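PDB 6ILR: ribokinase, which catalyses the magnesium-dependent transfer of phosphate from ATP to O-5 of D-ribose, giving D-ribose 5-phosphate. Local coordinates for residues G42-A47 / K293-S298; V252-A257 / L288-K293. All blocks are in the same frame, centred on the assembly; numbering follows the deposited sequence.

Interaction 1. Residues G42-A47 / K293-S298. With NA (sodium ion), chain F.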
loop_
_atom_site.group_PDB
_atom_site.type_symbol
_atom_site.label_atom_id
_atom_site.label_comp_id
_atom_site.label_asym_id
_atom_site.label_seq_id
_atom_site.Cartn_x
_atom_site.Cartn_y
_atom_site.Cartn_z
ATOM N N GLY B 42 -16.198 7.706 -0.690
ATOM C CA GLY B 42 -17.360 6.958 -1.138
ATOM C C GLY B 42 -17.544 5.647 -0.373
ATOM O O GLY B 42 -18.635 5.352 0.109
ATOM N N ALA B 43 -16.487 4.852 -0.273
ATOM C CA ALA B 43 -16.585 3.578 0.437
ATOM C C ALA B 43 -16.911 3.819 1.915
ATOM O O ALA B 43 -17.688 3.074 2.511
ATOM C CB ALA B 43 -15.298 2.776 0.281
ATOM N N ASN B 44 -16.329 4.873 2.493
ATOM C CA ASN B 44 -16.629 5.264 3.873
ATOM C C ASN B 44 -18.105 5.544 4.066
ATOM O O ASN B 44 -18.730 5.047 5.002
ATOM C CB ASN B 44 -15.839 6.510 4.287
ATOM C CG ASN B 44 -14.388 6.213 4.592
ATOM O OD1 ASN B 44 -13.962 5.055 4.619
ATOM N ND2 ASN B 44 -13.618 7.265 4.844
ATOM N N GLN B 45 -18.664 6.361 3.180
ATOM C CA GLN B 45 -20.068 6.735 3.293
ATOM C C GLN B 45 -20.989 5.531 3.100
ATOM O O GLN B 45 -21.970 5.385 3.822
ATOM C CB GLN B 45 -20.384 7.866 2.304
ATOM C CG GLN B 45 -19.714 9.183 2.782
ATOM C CD GLN B 45 -19.931 10.389 1.861
ATOM O OE1 GLN B 45 -20.735 10.347 0.935
ATOM N NE2 GLN B 45 -19.176 11.456 2.108
ATOM N N ALA B 46 -20.653 4.651 2.162
ATOM C CA ALA B 46 -21.434 3.435 1.955
ATOM C C ALA B 46 -21.347 2.496 3.160
ATOM O O ALA B 46 -22.365 1.939 3.584
ATOM C CB ALA B 46 -20.971 2.717 0.701
ATOM N N ALA B 47 -20.136 2.311 3.696
ATOM C CA ALA B 47 -19.955 1.491 4.892
ATOM C C ALA B 47 -20.810 2.028 6.034
ATOM O O ALA B 47 -21.443 1.265 6.763
ATOM C CB ALA B 47 -18.486 1.440 5.305
ATOM N N LYS B 293 -10.077 3.771 16.062
ATOM C CA LYS B 293 -9.096 3.986 14.995
ATOM C C LYS B 293 -9.605 3.398 13.679
ATOM O O LYS B 293 -10.270 2.362 13.660
ATOM C CB LYS B 293 -7.730 3.381 15.358
ATOM C CG LYS B 293 -6.543 4.229 14.901
ATOM C CD LYS B 293 -6.028 5.106 16.038
ATOM C CE LYS B 293 -4.888 6.019 15.599
ATOM N NZ LYS B 293 -4.416 6.908 16.710
ATOM N N GLY B 294 -9.313 4.080 12.578
ATOM C CA GLY B 294 -9.741 3.626 11.265
ATOM C C GLY B 294 -11.086 4.205 10.867
ATOM O O GLY B 294 -11.935 4.446 11.721
ATOM N N ALA B 295 -11.288 4.438 9.575
ATOM C CA ALA B 295 -12.563 4.976 9.112
ATOM C C ALA B 295 -13.653 3.911 9.210
ATOM O O ALA B 295 -14.513 3.972 10.082
ATOM C CB ALA B 295 -12.444 5.494 7.688
ATOM N N ILE B 296 -13.596 2.924 8.324
ATOM C CA ILE B 296 -14.633 1.894 8.250
ATOM C C ILE B 296 -14.794 1.033 9.521
ATOM O O ILE B 296 -15.928 0.730 9.907
ATOM C CB ILE B 296 -14.387 0.995 7.027
ATOM C CG1 ILE B 296 -14.635 1.818 5.761
ATOM C CG2 ILE B 296 -15.293 -0.236 7.059
ATOM C CD1 ILE B 296 -14.605 1.033 4.473
ATOM N N PRO B 297 -13.682 0.644 10.184
ATOM C CA PRO B 297 -13.863 -0.050 11.465
ATOM C C PRO B 297 -14.619 0.759 12.533
ATOM O O PRO B 297 -15.257 0.159 13.393
ATOM C CB PRO B 297 -12.422 -0.308 11.928
ATOM C CG PRO B 297 -11.631 -0.346 10.693
ATOM C CD PRO B 297 -12.265 0.638 9.762
ATOM N N SER B 298 -14.563 2.087 12.477
ATOM C CA SER B 298 -15.189 2.909 13.514
ATOM C C SER B 298 -16.671 3.238 13.253
ATOM O O SER B 298 -17.315 3.887 14.080
ATOM C CB SER B 298 -14.397 4.210 13.702
ATOM O OG SER B 298 -14.514 5.063 12.577
HETATM NA NA NA F . -12.486 7.054 13.344
#
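Ile296 and Asn44 bury the most surface, with Ala47 third, and the CA atoms of Asn44 and Ile296 are 5.9 Å apart, the closest pair in the register. Asn44 sits on helix 41-51, and its CG lies anti to the carbonyl carbon (chi1 -76°), which brings the amide end close to the loop. There OD1 approaches Ile296 CG1 at 3.5 Å, a van der Waals contact between oxygen and methylene. The CB methyl of Ala295 lies off the amide plane, 3.5 Å from Asn44 OD1 and 3.6 Å from Asn44 ND2, so it touches the group as a whole rather than one atom. The polar work of this amide is done by ND2, which donates to Asp259, the predicted proton acceptor, a bond that probably helps to hold the amide's rotation. One helical turn on, Ala47 CB meets Ile296 CG1 at 3.9 Å and Ile296 CD1 at 4.0 Å, while Leu75 of helix 66-75 also covers both residues. All touching residues are buried, yet only 182 Å² is shared, so the join is small; with neither a hydrogen bond nor a salt bridge between the segments, it rests on van der Waals contact. It joins helix 41-51, where Gly42, Ala43 and Asn44 belong to the predicted substrate site, to the loop whose Ser298 OG binds a sodium ion, an arrangement fitting the PfkB-family sugar kinase active site.

Interaction 2. Residues V252-A257 / L288-K293; sequences VDTTGA and LCVQVK. With NA (sodium ion), chain F.
Val252 and Cys289 both extend a group anti to the backbone N, and each reaches the facing segment. In Val252 that group is CG1 (chi1 165°), which meets Lys293 CD at 3.6 Å; the lysine chain, bent at chi2, crosses the valine at about a right angle. In Cys289 it is SG, which comes within 3.7 Å of Ala257 CA. Beside it, Val290 CG1 touches Ala257 CB, closing the apolar end of the contact. The polar link is made by the backbone. Val290 O accepts two hydrogen bonds, from Val252 N at 2.7 Å and from Asp253 N at 3.0 Å; the first donor lies almost in line with the C=O bond, the second stands above the carbonyl plane but has the straighter N-H...O angle (169° against 146°). Asp253 in turn stiffens its own loop: OD1 takes the Thr255 hydroxyl on its syn side, close to the carboxylate plane, and Thr255 N from well above that plane, an Asx turn, while OD2 accepts from Gly294 N. With the segments so joined, and Cys289 to Val292 forming a type I turn, three carbonyls face the sodium ion, with Asp253 O at 2.6 Å, Cys289 O at 2.7 Å and Val292 O at 2.8 Å from the metal; Ser298 OG is a further ligand. The Asp253 carboxylate does not ligate, though its charge would probably steady the cation from the second shell. The metal-oxygen distances, rather long for sodium, are consistent with a site for potassium, the monovalent cation predicted to bind here.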
loop_
_atom_site.group_PDB
_atom_site.type_symbol
_atom_site.label_atom_id
_atom_site.label_comp_id
_atom_site.label_asym_id
_atom_site.label_seq_id
_atom_site.Cartn_x
_atom_site.Cartn_y
_atom_site.Cartn_z
ATOM N N VAL B 252 -10.019 9.493 19.513
ATOM C CA VAL B 252 -8.919 8.617 19.135
ATOM C C VAL B 252 -8.447 8.888 17.707
ATOM O O VAL B 252 -7.253 9.013 17.461
ATOM C CB VAL B 252 -9.322 7.127 19.278
ATOM C CG1 VAL B 252 -8.338 6.226 18.567
ATOM C CG2 VAL B 252 -9.432 6.745 20.744
ATOM N N ASP B 253 -9.388 8.993 16.774
ATOM C CA ASP B 253 -9.058 9.139 15.357
ATOM C C ASP B 253 -10.226 9.754 14.585
ATOM O O ASP B 253 -11.257 9.116 14.409
ATOM C CB ASP B 253 -8.677 7.777 14.765
ATOM C CG ASP B 253 -8.361 7.842 13.279
ATOM O OD1 ASP B 253 -8.048 8.937 12.769
ATOM O OD2 ASP B 253 -8.414 6.782 12.622
ATOM N N THR B 254 -10.057 10.988 14.117
ATOM C CA THR B 254 -11.138 11.689 13.432
ATOM C C THR B 254 -11.295 11.275 11.975
ATOM O O THR B 254 -12.191 11.762 11.294
ATOM C CB THR B 254 -10.942 13.213 13.464
ATOM O OG1 THR B 254 -9.715 13.545 12.811
ATOM C CG2 THR B 254 -10.919 13.728 14.897
ATOM N N THR B 255 -10.434 10.382 11.495
ATOM C CA THR B 255 -10.535 9.921 10.114
ATOM C C THR B 255 -11.915 9.315 9.839
ATOM O O THR B 255 -12.365 8.417 10.560
ATOM C CB THR B 255 -9.440 8.880 9.784
ATOM O OG1 THR B 255 -8.146 9.447 10.031
ATOM C CG2 THR B 255 -9.534 8.454 8.331
ATOM N N GLY B 256 -12.588 9.824 8.808
ATOM C CA GLY B 256 -13.893 9.317 8.419
ATOM C C GLY B 256 -15.079 9.971 9.125
ATOM O O GLY B 256 -16.226 9.665 8.820
ATOM N N ALA B 257 -14.817 10.873 10.064
ATOM C CA ALA B 257 -15.899 11.500 10.828
ATOM C C ALA B 257 -16.810 12.342 9.936
ATOM O O ALA B 257 -18.041 12.308 10.072
ATOM C CB ALA B 257 -15.333 12.360 11.961
ATOM N N LEU B 288 -19.381 8.937 17.877
ATOM C CA LEU B 288 -18.922 7.561 18.084
ATOM C C LEU B 288 -17.751 7.201 17.172
ATOM O O LEU B 288 -16.797 6.538 17.600
ATOM C CB LEU B 288 -20.067 6.583 17.862
ATOM C CG LEU B 288 -21.189 6.648 18.898
ATOM C CD1 LEU B 288 -22.342 5.772 18.468
ATOM C CD2 LEU B 288 -20.667 6.212 20.276
ATOM N N CYS B 289 -17.844 7.631 15.913
ATOM C CA CYS B 289 -16.800 7.408 14.910
ATOM C C CYS B 289 -15.408 7.773 15.427
ATOM O O CYS B 289 -14.450 7.009 15.245
ATOM C CB CYS B 289 -17.093 8.217 13.627
ATOM S SG CYS B 289 -15.701 8.222 12.436
ATOM N N VAL B 290 -15.286 8.931 16.069
ATOM C CA VAL B 290 -13.958 9.448 16.404
ATOM C C VAL B 290 -13.307 8.730 17.590
ATOM O O VAL B 290 -12.158 9.013 17.936
ATOM C CB VAL B 290 -13.996 10.970 16.715
ATOM C CG1 VAL B 290 -14.588 11.755 15.535
ATOM C CG2 VAL B 290 -14.770 11.250 17.999
ATOM N N GLN B 291 -14.025 7.802 18.214
ATOM C CA GLN B 291 -13.490 7.142 19.404
ATOM C C GLN B 291 -12.815 5.806 19.076
ATOM O O GLN B 291 -12.392 5.083 19.970
ATOM C CB GLN B 291 -14.605 6.957 20.441
ATOM C CG GLN B 291 -15.410 8.248 20.633
ATOM C CD GLN B 291 -16.279 8.256 21.868
ATOM O OE1 GLN B 291 -15.868 7.803 22.934
ATOM N NE2 GLN B 291 -17.493 8.771 21.728
ATOM N N VAL B 292 -12.699 5.498 17.789
ATOM C CA VAL B 292 -12.107 4.241 17.337
ATOM C C VAL B 292 -11.164 4.535 16.174
ATOM O O VAL B 292 -11.408 5.463 15.405
ATOM C CB VAL B 292 -13.203 3.229 16.923
ATOM C CG1 VAL B 292 -12.609 1.978 16.286
ATOM C CG2 VAL B 292 -14.074 2.863 18.131
ATOM N N LYS B 293 -10.077 3.771 16.062
ATOM C CA LYS B 293 -9.096 3.986 14.995
ATOM C C LYS B 293 -9.605 3.398 13.679
ATOM O O LYS B 293 -10.270 2.362 13.660
ATOM C CB LYS B 293 -7.730 3.381 15.358
ATOM C CG LYS B 293 -6.543 4.229 14.901
ATOM C CD LYS B 293 -6.028 5.106 16.038
ATOM C CE LYS B 293 -4.888 6.019 15.599
ATOM N NZ LYS B 293 -4.416 6.908 16.710
HETATM NA NA NA F . -12.486 7.054 13.344
#

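Interactions 1 and 2 have centres 10 Å apart; they share Lys293 in sequence, the last residue of 288-293 and the first of 293-298, and touch through Gly294 and Asp253. Along the chain the order is 42-47, 252-257, 288-293, 293-298, so, the shared Lys293 aside, both segments of interaction 2 fall between the two of interaction 1. The first is buried and reaches helix 41-51; the second lies nearer the surface, between the start of helix 257-270 and the end of helix 275-289. One sodium ion draws ligands from both. Since helix 257-270 also carries Asp259, which accepts from Asn44 and Gln45, the two contacts put the cation loops and the predicted substrate site into one connected framework.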